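Local coordinates for protein serine protease inhibitor (Schistosoma haematobium, PDB 3STO) that belongs to the serpin family and probably inhibits serine proteases by offering them an exposed reactive-centre loop as bait, at residues S200-H205 against V244-N249; R208-Y213 against S292-K297; K347-E350 against E354-T357. All coordinates share one frame; numbering follows the deposited sequence.

Contact 1 of 3, residues S200-H205 against V244-N249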
# COMPACT_ATOMS: atom_id res chain seq x y z
N SER A 200 21.53 3.52 6.38
CA SER A 200 22.73 2.69 6.60
C SER A 200 22.63 1.27 5.99
O SER A 200 22.08 0.35 6.59
CB SER A 200 23.03 2.61 8.09
OG SER A 200 24.08 1.72 8.26
N PRO A 201 23.17 1.08 4.79
CA PRO A 201 22.99 -0.14 4.00
C PRO A 201 23.76 -1.30 4.57
O PRO A 201 24.72 -1.09 5.29
CB PRO A 201 23.59 0.25 2.63
CG PRO A 201 23.88 1.68 2.71
CD PRO A 201 24.10 2.01 4.12
N PHE A 202 23.32 -2.51 4.24
CA PHE A 202 23.98 -3.73 4.68
C PHE A 202 25.17 -3.92 3.77
O PHE A 202 25.11 -3.51 2.62
CB PHE A 202 23.05 -4.94 4.52
CG PHE A 202 21.85 -4.93 5.44
CD1 PHE A 202 20.66 -4.30 5.06
CD2 PHE A 202 21.89 -5.58 6.68
CE1 PHE A 202 19.55 -4.32 5.89
CE2 PHE A 202 20.79 -5.60 7.53
CZ PHE A 202 19.59 -4.96 7.12
N GLU A 203 26.24 -4.50 4.29
CA GLU A 203 27.39 -4.90 3.49
C GLU A 203 27.10 -6.31 3.00
O GLU A 203 26.88 -7.20 3.82
CB GLU A 203 28.65 -4.88 4.36
CG GLU A 203 29.96 -4.43 3.68
CD GLU A 203 30.15 -5.03 2.30
OE1 GLU A 203 30.30 -6.26 2.20
OE2 GLU A 203 30.15 -4.28 1.29
N PRO A 204 27.06 -6.52 1.68
CA PRO A 204 26.77 -7.80 1.02
C PRO A 204 27.70 -8.95 1.45
O PRO A 204 27.27 -10.11 1.52
CB PRO A 204 27.03 -7.50 -0.46
CG PRO A 204 26.87 -6.05 -0.58
CD PRO A 204 27.36 -5.46 0.71
N HIS A 205 28.97 -8.64 1.69
CA HIS A 205 29.91 -9.66 2.17
C HIS A 205 29.44 -10.28 3.46
O HIS A 205 29.88 -11.37 3.80
CB HIS A 205 31.33 -9.10 2.36
CG HIS A 205 32.05 -8.89 1.07
ND1 HIS A 205 32.73 -7.73 0.77
CD2 HIS A 205 32.14 -9.66 -0.03
CE1 HIS A 205 33.23 -7.81 -0.45
NE2 HIS A 205 32.88 -8.97 -0.96
N VAL A 244 11.95 -3.07 15.63
CA VAL A 244 13.01 -2.16 15.27
C VAL A 244 12.51 -1.27 14.17
O VAL A 244 11.63 -1.66 13.42
CB VAL A 244 14.37 -2.83 14.76
CG1 VAL A 244 15.10 -3.49 15.90
CG2 VAL A 244 14.12 -3.80 13.60
N SER A 245 13.10 -0.08 14.08
CA SER A 245 12.81 0.87 13.01
C SER A 245 14.11 1.17 12.30
O SER A 245 15.07 1.61 12.92
CB SER A 245 12.24 2.13 13.60
OG SER A 245 11.60 2.84 12.59
N LYS A 246 14.17 0.89 11.01
CA LYS A 246 15.40 1.09 10.28
C LYS A 246 15.13 2.15 9.22
O LYS A 246 14.43 1.91 8.25
CB LYS A 246 15.87 -0.20 9.62
CG LYS A 246 17.11 -0.02 8.78
CD LYS A 246 17.70 -1.35 8.28
CE LYS A 246 18.96 -1.13 7.42
NZ LYS A 246 19.95 -0.27 8.11
N PRO A 247 15.71 3.33 9.42
CA PRO A 247 15.39 4.48 8.56
C PRO A 247 15.87 4.33 7.12
O PRO A 247 16.92 3.77 6.80
CB PRO A 247 16.12 5.65 9.24
CG PRO A 247 16.68 5.11 10.55
CD PRO A 247 16.78 3.62 10.38
N LEU A 248 15.09 4.90 6.22
CA LEU A 248 15.50 5.03 4.84
C LEU A 248 16.30 6.30 4.70
O LEU A 248 16.47 7.05 5.68
CB LEU A 248 14.29 4.96 3.89
CG LEU A 248 13.96 3.46 3.93
CD1 LEU A 248 12.54 3.19 4.26
CD2 LEU A 248 14.49 2.68 2.69
N ASN A 249 16.86 6.53 3.53
CA ASN A 249 17.80 7.60 3.41
C ASN A 249 17.09 8.95 3.50
O ASN A 249 17.57 9.86 4.15
CB ASN A 249 18.61 7.49 2.12
CG ASN A 249 19.78 8.43 2.14
OD1 ASN A 249 20.54 8.44 3.12
ND2 ASN A 249 19.90 9.25 1.13
O HOH W 1 19.45 2.59 7.91
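Lys246 runs out from its strand toward the loop at 200-205 and divides its reach between two residues there: its CE lies against the ring of Phe202, and its NZ ends at the carbonyl of Ser200. The lysine is fully stretched through its first three torsions and turns only at the last (chi4 52°), and this single bend brings CE alongside CE1 and CZ of the ring at a slant while the ammonium swings to the backbone. Phe202 CE1 and Lys246 CE are 3.6 Å apart. The ammonium itself is some way from the ring, NZ lying 5.1 Å from the centroid of Phe202, so any cation-pi attraction is weak at most. Its firm partner is Ser200 O, 2.7 Å from Lys246 NZ, with the donor tilted 23° from the carbonyl plane.

In serpin terms the loop follows strand 3A (186-197) and leads toward strand 4C (208-215), while the lysine belongs to strand 2B (241-247), so the contact joins the end of sheet A to sheet B in the breach region. Phe202 is packed there edge-to-face with Trp198.

Because the lysine is buried, its polar end has to be matched from within. Gln227 OE1 takes a further hydrogen bond from NZ, and Gln227 NE2 donates to Ser200 O, tying both ends of the lysine-carbonyl pair to strand 218-236. A water adds another bridge, accepting from Lys246 NZ at 2.9 Å. The same water accepts from Ser200 N on the loop side, and on the strand side it gives a proton to Pro247 O at 3.0 Å.

Contact 2 of 3, residues R208-Y213 against S292-K297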
# COMPACT_ATOMS: atom_id res chain seq x y z
N ARG A 208 24.66 -14.02 4.09
CA ARG A 208 24.95 -15.44 4.04
C ARG A 208 23.67 -16.32 4.14
O ARG A 208 22.61 -15.84 4.56
CB ARG A 208 26.01 -15.79 5.13
CG ARG A 208 25.44 -16.05 6.53
CD ARG A 208 24.71 -14.88 7.21
NE ARG A 208 24.31 -15.28 8.56
CZ ARG A 208 25.07 -15.13 9.65
NH1 ARG A 208 26.24 -14.51 9.55
NH2 ARG A 208 24.65 -15.59 10.85
N LYS A 209 23.77 -17.57 3.70
CA LYS A 209 22.64 -18.49 3.75
C LYS A 209 22.30 -18.86 5.18
O LYS A 209 23.17 -19.17 5.98
CB LYS A 209 22.94 -19.77 2.96
CG LYS A 209 23.47 -19.56 1.56
CD LYS A 209 22.39 -19.37 0.57
CE LYS A 209 23.03 -18.91 -0.71
NZ LYS A 209 22.08 -18.22 -1.65
N GLU A 210 21.03 -18.85 5.52
CA GLU A 210 20.63 -19.16 6.88
C GLU A 210 19.23 -19.76 6.86
O GLU A 210 18.44 -19.49 5.97
CB GLU A 210 20.71 -17.89 7.73
CG GLU A 210 20.29 -18.03 9.20
CD GLU A 210 20.92 -16.96 10.10
OE1 GLU A 210 22.03 -16.49 9.75
OE2 GLU A 210 20.33 -16.60 11.14
N ASP A 211 18.91 -20.59 7.85
CA ASP A 211 17.58 -21.18 7.94
C ASP A 211 16.49 -20.19 8.33
O ASP A 211 16.69 -19.36 9.21
CB ASP A 211 17.57 -22.37 8.90
CG ASP A 211 17.77 -23.68 8.18
OD1 ASP A 211 18.27 -23.66 7.02
OD2 ASP A 211 17.42 -24.73 8.77
N PHE A 212 15.34 -20.31 7.69
CA PHE A 212 14.17 -19.50 8.06
C PHE A 212 13.04 -20.45 8.44
O PHE A 212 12.67 -21.34 7.66
CB PHE A 212 13.77 -18.56 6.92
CG PHE A 212 12.66 -17.59 7.29
CD1 PHE A 212 11.32 -17.97 7.20
CD2 PHE A 212 12.96 -16.28 7.69
CE1 PHE A 212 10.32 -17.10 7.53
CE2 PHE A 212 11.98 -15.41 8.00
CZ PHE A 212 10.64 -15.81 7.92
N TYR A 213 12.52 -20.29 9.65
CA TYR A 213 11.45 -21.15 10.12
C TYR A 213 10.11 -20.62 9.67
O TYR A 213 9.70 -19.54 10.10
CB TYR A 213 11.48 -21.24 11.65
CG TYR A 213 10.43 -22.14 12.29
CD1 TYR A 213 10.70 -23.48 12.56
CD2 TYR A 213 9.18 -21.64 12.67
CE1 TYR A 213 9.75 -24.30 13.19
CE2 TYR A 213 8.23 -22.44 13.29
CZ TYR A 213 8.53 -23.78 13.55
OH TYR A 213 7.60 -24.59 14.16
N SER A 292 22.14 -6.20 16.92
CA SER A 292 22.57 -7.19 15.95
C SER A 292 21.32 -7.57 15.13
O SER A 292 20.40 -8.22 15.64
CB SER A 292 23.13 -8.42 16.65
OG SER A 292 23.28 -9.49 15.75
N LEU A 293 21.27 -7.13 13.89
CA LEU A 293 20.10 -7.31 13.06
C LEU A 293 20.36 -8.34 11.97
O LEU A 293 21.31 -8.20 11.21
CB LEU A 293 19.71 -5.97 12.41
CG LEU A 293 18.67 -5.95 11.28
CD1 LEU A 293 17.35 -6.50 11.76
CD2 LEU A 293 18.48 -4.52 10.71
N ARG A 294 19.52 -9.35 11.89
CA ARG A 294 19.55 -10.22 10.71
C ARG A 294 18.23 -10.18 10.03
O ARG A 294 17.18 -10.31 10.66
CB ARG A 294 19.89 -11.65 11.06
CG ARG A 294 21.11 -11.80 11.93
CD ARG A 294 21.61 -13.20 11.84
NE ARG A 294 22.62 -13.45 12.84
CZ ARG A 294 22.60 -14.51 13.63
NH1 ARG A 294 21.63 -15.40 13.50
NH2 ARG A 294 23.56 -14.69 14.52
N LEU A 295 18.27 -10.07 8.72
CA LEU A 295 17.09 -9.78 7.96
C LEU A 295 17.24 -10.45 6.60
O LEU A 295 18.21 -10.20 5.89
CB LEU A 295 16.92 -8.24 7.81
CG LEU A 295 15.71 -7.67 7.06
CD1 LEU A 295 14.41 -8.04 7.79
CD2 LEU A 295 15.78 -6.14 6.82
N PRO A 296 16.26 -11.27 6.22
CA PRO A 296 16.24 -11.88 4.88
C PRO A 296 16.16 -10.82 3.75
O PRO A 296 15.49 -9.79 3.86
CB PRO A 296 14.95 -12.73 4.91
CG PRO A 296 14.56 -12.81 6.34
CD PRO A 296 15.04 -11.59 6.99
N LYS A 297 16.85 -11.09 2.65
CA LYS A 297 16.59 -10.32 1.46
C LYS A 297 15.45 -11.05 0.72
O LYS A 297 15.43 -12.26 0.63
CB LYS A 297 17.83 -10.17 0.60
CG LYS A 297 18.22 -11.37 -0.13
CD LYS A 297 19.60 -11.16 -0.75
CE LYS A 297 19.68 -9.85 -1.52
NZ LYS A 297 20.94 -9.79 -2.35
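Sheet C of the serpin fold brings Glu210, on strand 4C, against Arg294, on strand 2C, and with Arg208 the pair makes a salt-bridge network. Both arginines share the carboxylate of Glu210. Its OE1 is gripped by Arg208 from the edge of the guanidinium, with NE at 2.8 Å and NH2 at 3.0 Å from that one oxygen. OE2 takes Arg294 NH1 at 2.9 Å, a weak bond bent to 128°; the carboxylate and guanidinium planes are steeply turned against each other.

In Arg208 a first torsion that sets CG between the backbone N and the carbonyl carbon, together with a bend at chi2 (-62°), curls the chain back to Glu210. Its NH2 then sits 3.5 Å above the plane of the Arg294 guanidinium, over the centre of that group; the shared carboxylate probably offsets the two positive charges. Two residues on, on the same side of the strand, Phe212 CE2 meets Pro296 CG at 4.0 Å, the side chains set about at a right angle.

The two strand segments run at 82° to each other. Strand 218-236 pairs with both of their parent strands, Phe212 also rests on Val222 from it, and Arg294 touches His376 of strand 373-376.

Contact 3 of 3, residues K347-E350 against E354-T357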
# COMPACT_ATOMS: atom_id res chain seq x y z
N LYS A 347 10.53 -5.17 -2.64
CA LYS A 347 11.86 -5.75 -2.85
C LYS A 347 12.89 -5.21 -1.83
O LYS A 347 13.25 -4.02 -1.84
CB LYS A 347 12.30 -5.50 -4.29
CG LYS A 347 13.74 -5.76 -4.56
CD LYS A 347 14.07 -5.39 -5.98
CE LYS A 347 15.57 -5.44 -6.24
NZ LYS A 347 15.97 -4.61 -7.42
N LEU A 348 13.37 -6.08 -0.96
CA LEU A 348 14.37 -5.67 0.03
C LEU A 348 15.74 -6.29 -0.29
O LEU A 348 15.83 -7.48 -0.58
CB LEU A 348 13.94 -6.13 1.42
CG LEU A 348 13.94 -5.23 2.63
CD1 LEU A 348 12.72 -4.35 2.60
CD2 LEU A 348 13.90 -6.13 3.86
N ASN A 349 16.79 -5.49 -0.24
CA ASN A 349 18.12 -6.00 -0.45
C ASN A 349 19.07 -5.12 0.37
O ASN A 349 18.61 -4.31 1.17
CB ASN A 349 18.49 -6.07 -1.95
CG ASN A 349 18.55 -4.69 -2.61
OD1 ASN A 349 18.68 -3.68 -1.93
ND2 ASN A 349 18.48 -4.65 -3.93
N GLU A 350 20.38 -5.29 0.17
CA GLU A 350 21.41 -4.59 0.94
C GLU A 350 21.45 -3.08 0.70
O GLU A 350 21.88 -2.34 1.56
CB GLU A 350 22.81 -5.16 0.66
CG GLU A 350 23.03 -6.57 1.15
CD GLU A 350 22.62 -7.65 0.14
OE1 GLU A 350 21.99 -7.31 -0.90
OE2 GLU A 350 22.93 -8.83 0.40
N GLU A 354 13.21 -1.54 -3.12
CA GLU A 354 13.17 -1.34 -4.57
C GLU A 354 14.42 -0.62 -5.08
O GLU A 354 14.36 0.14 -6.05
CB GLU A 354 11.92 -0.57 -5.02
CG GLU A 354 10.66 -1.41 -5.11
CD GLU A 354 10.03 -1.71 -3.75
OE1 GLU A 354 10.47 -2.67 -3.09
OE2 GLU A 354 9.07 -1.01 -3.33
N ALA A 355 15.55 -0.88 -4.43
CA ALA A 355 16.81 -0.23 -4.78
C ALA A 355 17.68 -1.09 -5.69
O ALA A 355 17.36 -2.25 -5.95
CB ALA A 355 17.58 0.16 -3.51
N THR A 356 18.79 -0.53 -6.16
CA THR A 356 19.76 -1.27 -6.98
C THR A 356 21.17 -0.70 -6.74
O THR A 356 21.33 0.51 -6.60
CB THR A 356 19.41 -1.15 -8.51
OG1 THR A 356 18.02 -1.44 -8.72
CG2 THR A 356 20.24 -2.11 -9.35
N THR A 357 22.18 -1.57 -6.67
CA THR A 357 23.59 -1.15 -6.64
C THR A 357 24.54 -2.32 -6.88
O THR A 357 24.22 -3.46 -6.54
CB THR A 357 24.02 -0.47 -5.29
OG1 THR A 357 23.72 0.93 -5.32
CG2 THR A 357 25.51 -0.63 -5.07
O HOH W 2 15.79 -3.42 -3.21
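Lys347 runs its extended side chain alongside the segment 354-357, CE and NZ reaching Ala355 O, and NZ ends as a donor to that oxygen, 3.1 Å away. These residues frame the proximal hinge of the serpin reactive-centre loop: the chain leaves strand 5A (339-348), turns over through the short strand 352-353, which pairs antiparallel with 186-197, and the segment 354-357 starts toward the loop proper, whose residues 358-364 are not modelled. The lysine leaves with CG anti to its own nitrogen (chi1 167°), which carries it toward Ala355.

Ala355 O is met by a second side chain as well. Asn349 ND2 approaches it at 3.3 Å, a weak bond, while the stronger partner of that asparagine is Gly352, whose N is bound by Asn349 OD1. One amide thus holds the turn with its oxygen and touches the outgoing segment with its nitrogen.

Glu354 pairs with the backbone of Lys347 twice, much as a neighbouring strand would, but its side chain replaces one of the two backbone partners. Its N donates to Lys347 O at 2.8 Å, in the carbonyl plane. Its carboxylate folds back through a bend at chi2 (77°) and accepts from Lys347 N through OE1 on the anti side, 30° out of the carboxylate plane; the separation refines to 2.5 Å, short enough that its exact value is doubtful. The backbone of Glu354 is in the left-handed region, consistent with a chain that is turning.

Beyond this point order falls off, and Thr356 and Thr357 have high B factors. Between the two segments a water accepts from Ala355 N at 2.8 Å and lies 2.9 Å from Lys347 O, to which it probably donates.

Overall arrangement
From the N terminus, 200-205 comes first and 208-213 soon after; 244-249 then closes contact 1 over 38 residues, mostly strand, and 292-297 closes contact 2 over 78. Their segments alternate, so the two loops cross rather than nest. Contact 3 follows in series and closes a turn of only three residues. The three lie side by side near the breach, in touch through Phe202 of contact 1, which packs on Leu293 and Leu295 of contact 2 and probably bonds through its N to Glu350 O of contact 3, while Glu350 OE1 pairs with Lys297 NZ. The ties run from sheet B and sheet C to the end of sheet A, next to the proximal hinge.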